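Local coordinates for hypothetical protein Atu2144 (Agrobacterium tumefaciens, PDB 2ODF) that is of unknown function but is probably a metal-dependent amidohydrolase related to N-formylglutamate amidohydrolases, at residues 70-75 with 239-244; 180-185 with 249-254. All coordinates share one frame; numbering follows the deposited sequence.

Contact 1 (70-75 with 239-244)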
ATOM      1  N   SER A  70      11.138  21.986  15.153  1.00 18.88           N
ATOM      2  CA  SER A  70       9.706  22.187  15.349  1.00 19.93           C
ATOM      3  C   SER A  70       9.438  23.389  16.297  1.00 20.67           C
ATOM      4  O   SER A  70       8.537  24.202  16.044  1.00 20.88           O
ATOM      5  CB  SER A  70       9.092  20.890  15.878  1.00 19.87           C
ATOM      6  OG  SER A  70       7.708  21.030  16.137  1.00 20.54           O
ATOM      7  N   GLU A  71      10.250  23.494  17.339  1.00 22.17           N
ATOM      8  CA  GLU A  71      10.253  24.623  18.292  1.00 23.90           C
ATOM      9  C   GLU A  71      10.720  25.905  17.583  1.00 23.95           C
ATOM     10  O   GLU A  71      10.036  26.916  17.614  1.00 24.33           O
ATOM     11  CB  GLU A  71      11.181  24.313  19.491  1.00 25.02           C
ATOM     12  CG  GLU A  71      10.731  23.131  20.385  1.00 28.61           C
ATOM     13  CD  GLU A  71      11.865  22.433  21.234  1.00 30.02           C
ATOM     14  OE1 GLU A  71      12.805  23.107  21.766  1.00 35.98           O
ATOM     15  OE2 GLU A  71      11.784  21.176  21.389  1.00 37.87           O
ATOM     16  N   LYS A  72      11.871  25.849  16.925  1.00 23.07           N
ATOM     17  CA  LYS A  72      12.440  27.038  16.294  1.00 23.57           C
ATOM     18  C   LYS A  72      11.594  27.596  15.146  1.00 23.45           C
ATOM     19  O   LYS A  72      11.465  28.802  15.018  1.00 22.36           O
ATOM     20  CB  LYS A  72      13.858  26.757  15.804  1.00 24.02           C
ATOM     21  CG  LYS A  72      14.817  26.421  16.953  1.00 23.39           C
ATOM     22  CD  LYS A  72      16.163  26.097  16.435  1.00 24.74           C
ATOM     23  CE  LYS A  72      17.133  25.719  17.568  1.00 25.81           C
ATOM     24  NZ  LYS A  72      17.518  26.913  18.354  1.00 27.86           N
ATOM     25  N   PHE A  73      11.019  26.724  14.319  1.00 22.46           N
ATOM     26  CA  PHE A  73      10.183  27.163  13.203  1.00 22.28           C
ATOM     27  C   PHE A  73       8.695  27.254  13.514  1.00 22.34           C
ATOM     28  O   PHE A  73       7.910  27.621  12.619  1.00 23.38           O
ATOM     29  CB  PHE A  73      10.383  26.250  11.976  1.00 22.65           C
ATOM     30  CG  PHE A  73      11.617  26.558  11.196  1.00 22.30           C
ATOM     31  CD1 PHE A  73      11.660  27.661  10.364  1.00 22.35           C
ATOM     32  CD2 PHE A  73      12.733  25.746  11.269  1.00 22.97           C
ATOM     33  CE1 PHE A  73      12.812  27.967   9.637  1.00 24.26           C
ATOM     34  CE2 PHE A  73      13.891  26.045  10.526  1.00 23.47           C
ATOM     35  CZ  PHE A  73      13.924  27.153   9.727  1.00 23.55           C
ATOM     36  N   HIS A  74       8.299  26.923  14.747  1.00 21.42           N
ATOM     37  CA  HIS A  74       6.879  26.797  15.130  1.00 21.95           C
ATOM     38  C   HIS A  74       6.181  25.949  14.081  1.00 21.48           C
ATOM     39  O   HIS A  74       5.203  26.346  13.446  1.00 21.82           O
ATOM     40  CB  HIS A  74       6.248  28.166  15.328  1.00 23.12           C
ATOM     41  CG  HIS A  74       7.066  29.039  16.217  1.00 24.35           C
ATOM     42  ND1 HIS A  74       7.110  28.862  17.583  1.00 28.79           N
ATOM     43  CD2 HIS A  74       7.959  30.015  15.932  1.00 28.56           C
ATOM     44  CE1 HIS A  74       7.949  29.736  18.109  1.00 28.63           C
ATOM     45  NE2 HIS A  74       8.482  30.445  17.129  1.00 28.18           N
ATOM     46  N   ALA A  75       6.721  24.755  13.912  1.00 20.02           N
ATOM     47  CA  ALA A  75       6.360  23.909  12.777  1.00 19.91           C
ATOM     48  C   ALA A  75       5.895  22.524  13.232  1.00 19.41           C
ATOM     49  O   ALA A  75       6.554  21.852  14.016  1.00 19.19           O
ATOM     50  CB  ALA A  75       7.513  23.783  11.861  1.00 18.70           C
ATOM     51  N   ALA A 239      22.941  22.744  18.528  1.00 19.87           N
ATOM     52  CA  ALA A 239      23.834  23.503  17.672  1.00 19.35           C
ATOM     53  C   ALA A 239      23.426  23.372  16.195  1.00 18.96           C
ATOM     54  O   ALA A 239      23.184  24.347  15.511  1.00 18.05           O
ATOM     55  CB  ALA A 239      25.297  23.048  17.886  1.00 19.52           C
ATOM     56  N   ILE A 240      23.358  22.147  15.711  1.00 18.39           N
ATOM     57  CA  ILE A 240      23.012  21.890  14.314  1.00 18.86           C
ATOM     58  C   ILE A 240      21.605  22.404  13.984  1.00 19.13           C
ATOM     59  O   ILE A 240      21.376  22.946  12.874  1.00 19.38           O
ATOM     60  CB  ILE A 240      23.190  20.385  13.956  1.00 19.13           C
ATOM     61  CG1 ILE A 240      24.690  20.037  13.825  1.00 20.35           C
ATOM     62  CG2 ILE A 240      22.419  20.013  12.658  1.00 17.81           C
ATOM     63  CD1 ILE A 240      25.441  20.785  12.658  1.00 18.63           C
ATOM     64  N   ALA A 241      20.666  22.257  14.923  1.00 19.24           N
ATOM     65  CA  ALA A 241      19.308  22.803  14.737  1.00 19.16           C
ATOM     66  C   ALA A 241      19.313  24.330  14.567  1.00 19.59           C
ATOM     67  O   ALA A 241      18.543  24.880  13.774  1.00 17.77           O
ATOM     68  CB  ALA A 241      18.399  22.411  15.901  1.00 19.61           C
ATOM     69  N   GLY A 242      20.168  25.019  15.327  1.00 19.66           N
ATOM     70  CA  GLY A 242      20.323  26.467  15.158  1.00 19.42           C
ATOM     71  C   GLY A 242      20.951  26.837  13.827  1.00 19.32           C
ATOM     72  O   GLY A 242      20.501  27.780  13.173  1.00 20.75           O
ATOM     73  N   PHE A 243      21.987  26.112  13.421  1.00 19.30           N
ATOM     74  CA  PHE A 243      22.607  26.344  12.125  1.00 19.44           C
ATOM     75  C   PHE A 243      21.573  26.278  11.001  1.00 19.52           C
ATOM     76  O   PHE A 243      21.550  27.112  10.103  1.00 19.60           O
ATOM     77  CB  PHE A 243      23.707  25.320  11.848  1.00 19.83           C
ATOM     78  CG  PHE A 243      24.311  25.464  10.493  1.00 19.07           C
ATOM     79  CD1 PHE A 243      25.302  26.406  10.264  1.00 19.88           C
ATOM     80  CD2 PHE A 243      23.869  24.692   9.439  1.00 19.16           C
ATOM     81  CE1 PHE A 243      25.844  26.577   9.005  1.00 20.18           C
ATOM     82  CE2 PHE A 243      24.411  24.842   8.167  1.00 20.41           C
ATOM     83  CZ  PHE A 243      25.401  25.789   7.947  1.00 20.10           C
ATOM     84  N   LEU A 244      20.744  25.235  11.044  1.00 19.53           N
ATOM     85  CA  LEU A 244      19.785  24.965   9.981  1.00 19.28           C
ATOM     86  C   LEU A 244      18.612  25.938  10.033  1.00 19.42           C
ATOM     87  O   LEU A 244      18.079  26.300   8.998  1.00 18.86           O
ATOM     88  CB  LEU A 244      19.274  23.526  10.080  1.00 19.08           C
ATOM     89  CG  LEU A 244      20.239  22.404   9.713  1.00 17.01           C
ATOM     90  CD1 LEU A 244      19.627  21.046  10.131  1.00 16.84           C
ATOM     91  CD2 LEU A 244      20.581  22.396   8.203  1.00 17.01           C
TER
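Lys72, in the last turn of helix 62-73, lays its aliphatic chain against the backbone of helix 234-256 at Ala241 and Gly242. From CB, which starts out toward that helix, the chain runs extended through CG and CD. CG lies beside the backbone N and anti to the carbonyl carbon (chi1 -63°), which carries the chain outward across the gap. CD arrives over the carbonyl of Ala241, 3.8 Å from Ala241 O. One bond farther, CE packs on two groups, at 3.8 Å from Gly242 N and 3.9 Å from Ala241 CB. There the chain bends, chi4 being -73°. The nearest CA atoms, Lys72 CA and Gly242 CA, are 8.0 Å apart, so the lysine methylenes bridge most of the distance.

Phe73 adds a looser touch, its ring rim nearing the last carbonyl of 239-244, with CZ 4.3 Å from Leu244 O and the oxygen near the ring plane. The same ring meets His245 edge-to-face. His74 takes a positive phi in a Schellman motif that ends the helix, and Ser70 OG donates to Ala75 O (2.6 Å). Both helices pack on the mixed sheet, Ser70 on Leu29 of strand 27-31 and Leu244 on Ile224 and Ile226 of strand 220-227. No directional bond crosses the contact, which therefore depends on shape and on apolar packing of methylenes and a ring edge against backbone and the Ala241 methyl.

Contact 2 (180-185 with 249-254)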
ATOM      1  N   ALA A 180      16.318  24.329  -2.253  1.00 18.25           N
ATOM      2  CA  ALA A 180      17.658  23.781  -2.187  1.00 18.33           C
ATOM      3  C   ALA A 180      18.683  24.804  -2.684  1.00 18.47           C
ATOM      4  O   ALA A 180      19.715  25.010  -2.054  1.00 18.42           O
ATOM      5  CB  ALA A 180      17.761  22.476  -3.026  1.00 17.72           C
ATOM      6  N   ASP A 181      18.405  25.389  -3.848  1.00 19.47           N
ATOM      7  CA  ASP A 181      19.281  26.392  -4.456  1.00 19.48           C
ATOM      8  C   ASP A 181      19.514  27.554  -3.503  1.00 19.56           C
ATOM      9  O   ASP A 181      20.640  28.011  -3.354  1.00 19.65           O
ATOM     10  CB  ASP A 181      18.668  26.948  -5.754  1.00 19.71           C
ATOM     11  CG  ASP A 181      18.693  25.957  -6.918  1.00 19.54           C
ATOM     12  OD1 ASP A 181      19.419  24.943  -6.851  1.00 19.12           O
ATOM     13  OD2 ASP A 181      17.957  26.186  -7.924  1.00 19.75           O
ATOM     14  N   ALA A 182      18.441  28.051  -2.895  1.00 19.25           N
ATOM     15  CA  ALA A 182      18.513  29.141  -1.938  1.00 19.51           C
ATOM     16  C   ALA A 182      19.388  28.757  -0.735  1.00 20.04           C
ATOM     17  O   ALA A 182      20.200  29.564  -0.275  1.00 20.71           O
ATOM     18  CB  ALA A 182      17.110  29.536  -1.465  1.00 19.10           C
ATOM     19  N   MET A 183      19.216  27.543  -0.215  1.00 19.49           N
ATOM     20  CA  MET A 183      19.995  27.068   0.937  1.00 18.61           C
ATOM     21  C   MET A 183      21.467  26.818   0.576  1.00 19.95           C
ATOM     22  O   MET A 183      22.389  27.141   1.361  1.00 19.94           O
ATOM     23  CB  MET A 183      19.376  25.781   1.516  1.00 18.70           C
ATOM     24  CG  MET A 183      18.088  25.997   2.296  1.00 18.47           C
ATOM     25  SD  MET A 183      17.249  24.528   3.000  1.00 12.28           S
ATOM     26  CE  MET A 183      18.318  24.186   4.436  1.00 18.33           C
ATOM     27  N   LEU A 184      21.713  26.274  -0.607  1.00 19.72           N
ATOM     28  CA  LEU A 184      23.075  26.019  -0.998  1.00 20.53           C
ATOM     29  C   LEU A 184      23.833  27.351  -1.218  1.00 21.89           C
ATOM     30  O   LEU A 184      25.006  27.464  -0.888  1.00 20.72           O
ATOM     31  CB  LEU A 184      23.107  25.134  -2.239  1.00 20.18           C
ATOM     32  CG  LEU A 184      22.787  23.685  -1.881  1.00 19.95           C
ATOM     33  CD1 LEU A 184      22.258  22.910  -3.102  1.00 17.86           C
ATOM     34  CD2 LEU A 184      24.012  22.997  -1.240  1.00 19.06           C
ATOM     35  N   ALA A 185      23.139  28.350  -1.754  1.00 22.28           N
ATOM     36  CA  ALA A 185      23.757  29.671  -1.973  1.00 23.03           C
ATOM     37  C   ALA A 185      24.015  30.336  -0.633  1.00 23.35           C
ATOM     38  O   ALA A 185      25.055  30.960  -0.413  1.00 24.10           O
ATOM     39  CB  ALA A 185      22.863  30.539  -2.867  1.00 22.98           C
ATOM     40  N   GLY A 249      15.791  29.612   7.310  1.00 22.46           N
ATOM     41  CA  GLY A 249      15.025  30.845   7.500  1.00 23.06           C
ATOM     42  C   GLY A 249      15.440  31.959   6.540  1.00 23.72           C
ATOM     43  O   GLY A 249      14.596  32.593   5.912  1.00 23.63           O
ATOM     44  N   LYS A 250      16.747  32.187   6.420  1.00 24.31           N
ATOM     45  CA  LYS A 250      17.258  33.180   5.484  1.00 24.80           C
ATOM     46  C   LYS A 250      16.917  32.807   4.058  1.00 24.03           C
ATOM     47  O   LYS A 250      16.540  33.680   3.261  1.00 23.34           O
ATOM     48  CB  LYS A 250      18.770  33.356   5.637  1.00 25.26           C
ATOM     49  CG  LYS A 250      19.146  34.096   6.920  1.00 28.34           C
ATOM     50  CD  LYS A 250      20.581  34.618   6.869  1.00 30.33           C
ATOM     51  CE  LYS A 250      20.692  35.936   6.107  1.00 34.99           C
ATOM     52  NZ  LYS A 250      21.966  35.991   5.332  1.00 38.69           N
ATOM     53  N   ALA A 251      17.017  31.507   3.746  1.00 23.16           N
ATOM     54  CA  ALA A 251      16.732  31.001   2.410  1.00 22.95           C
ATOM     55  C   ALA A 251      15.301  31.316   2.022  1.00 22.24           C
ATOM     56  O   ALA A 251      15.035  31.786   0.914  1.00 21.96           O
ATOM     57  CB  ALA A 251      16.971  29.477   2.332  1.00 21.95           C
ATOM     58  N   LEU A 252      14.374  31.047   2.942  1.00 22.15           N
ATOM     59  CA  LEU A 252      12.956  31.245   2.670  1.00 22.79           C
ATOM     60  C   LEU A 252      12.655  32.723   2.476  1.00 23.93           C
ATOM     61  O   LEU A 252      11.840  33.097   1.621  1.00 24.53           O
ATOM     62  CB  LEU A 252      12.095  30.661   3.787  1.00 21.38           C
ATOM     63  CG  LEU A 252      12.032  29.119   3.802  1.00 18.96           C
ATOM     64  CD1 LEU A 252      11.481  28.631   5.111  1.00 17.95           C
ATOM     65  CD2 LEU A 252      11.239  28.559   2.640  1.00 16.83           C
ATOM     66  N   SER A 253      13.335  33.562   3.254  1.00 25.24           N
ATOM     67  CA  SER A 253      13.185  35.010   3.099  1.00 25.85           C
ATOM     68  C   SER A 253      13.692  35.515   1.758  1.00 26.15           C
ATOM     69  O   SER A 253      13.087  36.402   1.175  1.00 26.15           O
ATOM     70  CB  SER A 253      13.865  35.765   4.247  1.00 25.79           C
ATOM     71  OG  SER A 253      13.198  35.504   5.462  1.00 28.23           O
ATOM     72  N   SER A 254      14.806  34.981   1.277  1.00 27.07           N
ATOM     73  CA  SER A 254      15.297  35.370  -0.031  1.00 28.81           C
ATOM     74  C   SER A 254      14.332  35.003  -1.132  1.00 29.24           C
ATOM     75  O   SER A 254      14.223  35.744  -2.098  1.00 28.42           O
ATOM     76  CB  SER A 254      16.628  34.719  -0.344  1.00 28.88           C
ATOM     77  OG  SER A 254      17.544  35.071   0.660  1.00 33.99           O
TER
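An apolar helix-to-helix contact, built on alanine, joins helix 178-186 to the C-terminal part of helix 234-256. Ala251 is its centre: its methyl group points at the neighbouring helix and meets two side chains in succession there. Ala182 CB comes from directly across, 3.8 Å from Ala251 CB, and lies at 3.9 Å from Ala251 O as well. Met183 reaches the same methyl with its CG, which stands 3.7 Å from Ala251 CB. Because neither alanine extends beyond CB, the main chains approach closely here, with Ala182 CA and Ala251 CA 5.1 Å apart.

Both helices pack on the mixed sheet of an alpha/beta fold, in which strands 169-172 and 220-227 are antiparallel neighbours. Met183 connects the helix pair to it. CG is set anti to the carbonyl carbon and beside the backbone N (chi1 -74°), which places it against Ala251, while the chain stays extended at chi2 and turns only at chi3 (76°). Beyond the two segments its side chain also packs on Ile171, Val222 and Ile224 of the sheet and on Leu247 and Met248 of the long helix. On helix 178-186, Asp181 forms a salt bridge with Arg196 of edge strand 194-196 and a hydrogen bond with Ser177, while Ala182 also touches Ile255, one turn beyond Ala251.

Helix 234-256, the last of the chain, is common to both contacts: contact 1 uses its residues 239-244 and contact 2 its residues 249-254. Their centres lie 15 Å apart, on the same side of the chain's centre. They meet where Phe73 CZ approaches Gly249 N at 3.9 Å, a packing contact. Along the sequence the segments alternate, 70-75, 180-185, 239-244, 249-254, so the final helix packs against two helices that precede it in the sequence. Leu244 from contact 1 and Met183 from contact 2 both reach Ile224, so helices 234-256 and 178-186 share strand 220-227, while helix 62-73 packs on strand 27-31 of the same sheet.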